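ChiX (Serratia marcescens, PDB 5OPZ) is a zinc-dependent L-Ala D-Glu endopeptidase that cleaves peptidoglycan and is required for the secretion of chitinase. Local coordinates at residues V25-L29 with L130-Y135. Sequence-based numbering, arbitrary orientation.
Sequences VHPDL and LTFRDY
H26 and Y135 meet through different first torsions: the imidazole stands anti to its own backbone N (chi1 -167°), beside the carbonyl carbon, whereas the phenol of Y135 is anti to its carbonyl carbon, beside the backbone N, and reaches back to the start of helix 27-39. The two rings form a T-shaped pair, planes at 77°, in which the CD2-CE2 edge of Y135 is directed at the imidazole face; H26 CE1 comes within 3.5 Å of Y135 CE2. Beyond the ring edge, Y135 OH donates to D28 OD2 over 2.6 Å, a short bond that meets the oxygen on its anti side, 24° out of the carboxylate plane. The other carboxylate oxygen, OD1, is engaged in a salt bridge with R31, so both oxygens of D28 have a partner, which probably favours its ionised form.

L130 fills the angle between the two rings. Its CD1 lies over the H26 face in a CH-pi contact, 4.1 Å from the centroid, and the same methyl sits 3.8 Å above the centre of the Y135 ring. On its helix side, L130 CG packs against L29 CB at 3.9 Å.

The imidazole is held at its ND1 edge by D28 N, which donates to H26 ND1 (3.0 Å) nearly in the ring plane; this bond limits ring rotation and keeps the face turned to L130 and Y135. After strand 127-130 the chain doubles back, with D134 N bonded to T131 OG1 in an ST motif and R71 binding the carbonyls of L130 and Y135. The arrangement is a side-chain N-cap: H26 caps the N-terminus of helix 27-39, and against its face pack the end of strand 127-130 (L130), the strand that carries the zinc ligand H127, and the loop after it (Y135).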
ATOM      1  N   VAL A  25      -4.605   9.865   3.498  1.00  8.09           N
ATOM      2  CA  VAL A  25      -4.084   9.475   2.197  1.00  8.04           C
ATOM      3  C   VAL A  25      -4.964  10.165   1.137  1.00  8.22           C
ATOM      4  O   VAL A  25      -6.187  10.354   1.303  1.00  8.97           O
ATOM      5  CB  VAL A  25      -4.030   7.926   2.116  1.00  7.65           C
ATOM      6  CG1 VAL A  25      -3.673   7.435   0.754  1.00  6.27           C
ATOM      7  CG2 VAL A  25      -3.014   7.453   3.129  1.00  8.20           C
ATOM      8  N   HIS A  26      -4.362  10.453  -0.005  1.00  7.70           N
ATOM      9  CA  HIS A  26      -5.080  11.064  -1.137  1.00  7.60           C
ATOM     10  C   HIS A  26      -6.351  10.284  -1.439  1.00  7.44           C
ATOM     11  O   HIS A  26      -6.261   9.061  -1.589  1.00  7.14           O
ATOM     12  CB  HIS A  26      -4.194  11.084  -2.374  1.00  7.83           C
ATOM     13  CG  HIS A  26      -4.714  11.950  -3.475  1.00  8.08           C
ATOM     14  ND1 HIS A  26      -5.800  11.592  -4.245  1.00  9.45           N
ATOM     15  CD2 HIS A  26      -4.357  13.185  -3.885  1.00  8.22           C
ATOM     16  CE1 HIS A  26      -6.083  12.571  -5.085  1.00 10.10           C
ATOM     17  NE2 HIS A  26      -5.203  13.538  -4.900  1.00 10.79           N
ATOM     18  N   PRO A  27      -7.520  10.951  -1.531  0.70  8.30           N
ATOM     19  CA  PRO A  27      -8.757  10.214  -1.774  0.70  8.85           C
ATOM     20  C   PRO A  27      -8.741   9.258  -2.960  0.70  7.31           C
ATOM     21  O   PRO A  27      -9.457   8.268  -2.928  0.70  7.87           O
ATOM     22  CB  PRO A  27      -9.801  11.328  -1.918  0.70 10.52           C
ATOM     23  CG  PRO A  27      -9.235  12.493  -1.169  0.70 10.45           C
ATOM     24  CD  PRO A  27      -7.752  12.397  -1.330  0.70  9.26           C
ATOM     25  N   ASP A  28      -8.026   9.566  -4.032  1.00  7.69           N
ATOM     26  CA  ASP A  28      -7.995   8.706  -5.190  1.00  7.12           C
ATOM     27  C   ASP A  28      -7.241   7.403  -4.904  1.00  6.84           C
ATOM     28  O   ASP A  28      -7.675   6.322  -5.348  1.00  8.08           O
ATOM     29  CB  ASP A  28      -7.450   9.397  -6.423  1.00  7.45           C
ATOM     30  CG  ASP A  28      -8.387  10.486  -6.940  1.00  8.64           C
ATOM     31  OD1 ASP A  28      -9.566  10.578  -6.484  1.00 12.86           O
ATOM     32  OD2 ASP A  28      -7.908  11.222  -7.818  1.00  9.34           O
ATOM     33  N   LEU A  29      -6.147   7.489  -4.132  1.00  6.04           N
ATOM     34  CA  LEU A  29      -5.462   6.253  -3.738  1.00  5.18           C
ATOM     35  C   LEU A  29      -6.315   5.464  -2.745  1.00  5.52           C
ATOM     36  O   LEU A  29      -6.366   4.253  -2.787  1.00  6.43           O
ATOM     37  CB  LEU A  29      -4.074   6.599  -3.200  1.00  5.48           C
ATOM     38  CG  LEU A  29      -3.226   5.372  -2.832  1.00  5.89           C
ATOM     39  CD1 LEU A  29      -3.027   4.410  -3.957  1.00  6.46           C
ATOM     40  CD2 LEU A  29      -1.843   5.841  -2.363  1.00  6.81           C
ATOM     41  N   LEU A 130       0.599   6.789  -6.082  1.00  5.29           N
ATOM     42  CA  LEU A 130       0.178   7.561  -7.241  1.00  5.29           C
ATOM     43  C   LEU A 130       1.412   8.160  -7.930  1.00  5.55           C
ATOM     44  O   LEU A 130       2.420   8.444  -7.279  1.00  7.10           O
ATOM     45  CB  LEU A 130      -0.736   8.708  -6.824  1.00  5.40           C
ATOM     46  CG  LEU A 130      -2.055   8.271  -6.144  1.00  6.07           C
ATOM     47  CD1 LEU A 130      -2.820   9.464  -5.616  1.00  6.93           C
ATOM     48  CD2 LEU A 130      -2.929   7.454  -7.095  1.00  7.04           C
ATOM     49  N   THR A 131       1.365   8.316  -9.248  1.00  6.41           N
ATOM     50  CA  THR A 131       2.548   8.795  -9.971  1.00  7.17           C
ATOM     51  C   THR A 131       2.739  10.290  -9.791  1.00  7.24           C
ATOM     52  O   THR A 131       1.763  11.039  -9.648  1.00  7.78           O
ATOM     53  CB  THR A 131       2.568   8.497 -11.482  1.00  9.59           C
ATOM     54  OG1 THR A 131       1.609   9.264 -12.167  1.00 11.37           O
ATOM     55  CG2 THR A 131       2.312   7.103 -11.784  1.00  9.42           C
ATOM     56  N   PHE A 132       4.003  10.701  -9.847  1.00  8.13           N
ATOM     57  CA  PHE A 132       4.325  12.130  -9.908  1.00  9.33           C
ATOM     58  C   PHE A 132       3.759  12.811 -11.145  1.00 10.35           C
ATOM     59  O   PHE A 132       3.332  13.974 -11.051  1.00 11.76           O
ATOM     60  CB  PHE A 132       5.828  12.348  -9.829  1.00 10.24           C
ATOM     61  CG  PHE A 132       6.383  12.277  -8.430  1.00 10.44           C
ATOM     62  CD1 PHE A 132       6.133  13.270  -7.489  1.00 11.26           C
ATOM     63  CD2 PHE A 132       7.191  11.219  -8.046  1.00 12.57           C
ATOM     64  CE1 PHE A 132       6.685  13.227  -6.200  1.00 12.57           C
ATOM     65  CE2 PHE A 132       7.758  11.166  -6.765  1.00 13.96           C
ATOM     66  CZ  PHE A 132       7.460  12.157  -5.833  1.00 14.01           C
ATOM     67  N   ARG A 133       3.755  12.114 -12.287  0.70 10.21           N
ATOM     68  CA  ARG A 133       3.216  12.706 -13.522  0.70 11.42           C
ATOM     69  C   ARG A 133       1.717  13.018 -13.409  0.70 10.17           C
ATOM     70  O   ARG A 133       1.260  14.116 -13.764  0.70 10.63           O
ATOM     71  CB  ARG A 133       3.475  11.839 -14.753  0.70 13.37           C
ATOM     72  CG  ARG A 133       4.963  11.681 -15.091  0.70 13.83           C
ATOM     73  CD  ARG A 133       5.195  10.489 -16.017  0.70 17.70           C
ATOM     74  NE  ARG A 133       6.597  10.270 -16.425  0.70 20.48           N
ATOM     75  CZ  ARG A 133       7.333  11.048 -17.223  0.70 20.43           C
ATOM     76  NH1 ARG A 133       8.582  10.683 -17.489  0.70 24.64           N
ATOM     77  NH2 ARG A 133       6.881  12.182 -17.744  0.70 18.03           N
ATOM     78  N   ASP A 134       0.955  12.102 -12.823  1.00  8.95           N
ATOM     79  CA  ASP A 134      -0.486  12.309 -12.736  1.00  7.93           C
ATOM     80  C   ASP A 134      -0.893  13.165 -11.583  1.00  7.10           C
ATOM     81  O   ASP A 134      -1.934  13.841 -11.651  1.00  7.76           O
ATOM     82  CB  ASP A 134      -1.247  10.992 -12.593  1.00 10.01           C
ATOM     83  CG  ASP A 134      -1.117  10.094 -13.774  1.00 11.76           C
ATOM     84  OD1 ASP A 134      -1.061  10.593 -14.930  1.00 14.39           O
ATOM     85  OD2 ASP A 134      -1.101   8.846 -13.547  1.00 13.25           O
ATOM     86  N   TYR A 135      -0.143  13.057 -10.490  1.00  7.58           N
ATOM     87  CA  TYR A 135      -0.444  13.654  -9.212  1.00  8.84           C
ATOM     88  C   TYR A 135       0.807  14.361  -8.709  1.00  9.89           C
ATOM     89  O   TYR A 135       1.482  13.808  -7.837  1.00 11.76           O
ATOM     90  CB  TYR A 135      -0.917  12.584  -8.212  1.00  8.68           C
ATOM     91  CG  TYR A 135      -2.267  12.024  -8.528  1.00  8.47           C
ATOM     92  CD1 TYR A 135      -2.414  10.937  -9.399  1.00  9.33           C
ATOM     93  CD2 TYR A 135      -3.415  12.583  -7.975  1.00  8.65           C
ATOM     94  CE1 TYR A 135      -3.662  10.435  -9.700  1.00  8.51           C
ATOM     95  CE2 TYR A 135      -4.667  12.091  -8.297  1.00  9.28           C
ATOM     96  CZ  TYR A 135      -4.796  11.001  -9.136  1.00  9.23           C
ATOM     97  OH  TYR A 135      -6.025  10.496  -9.533  1.00 10.86           O
TER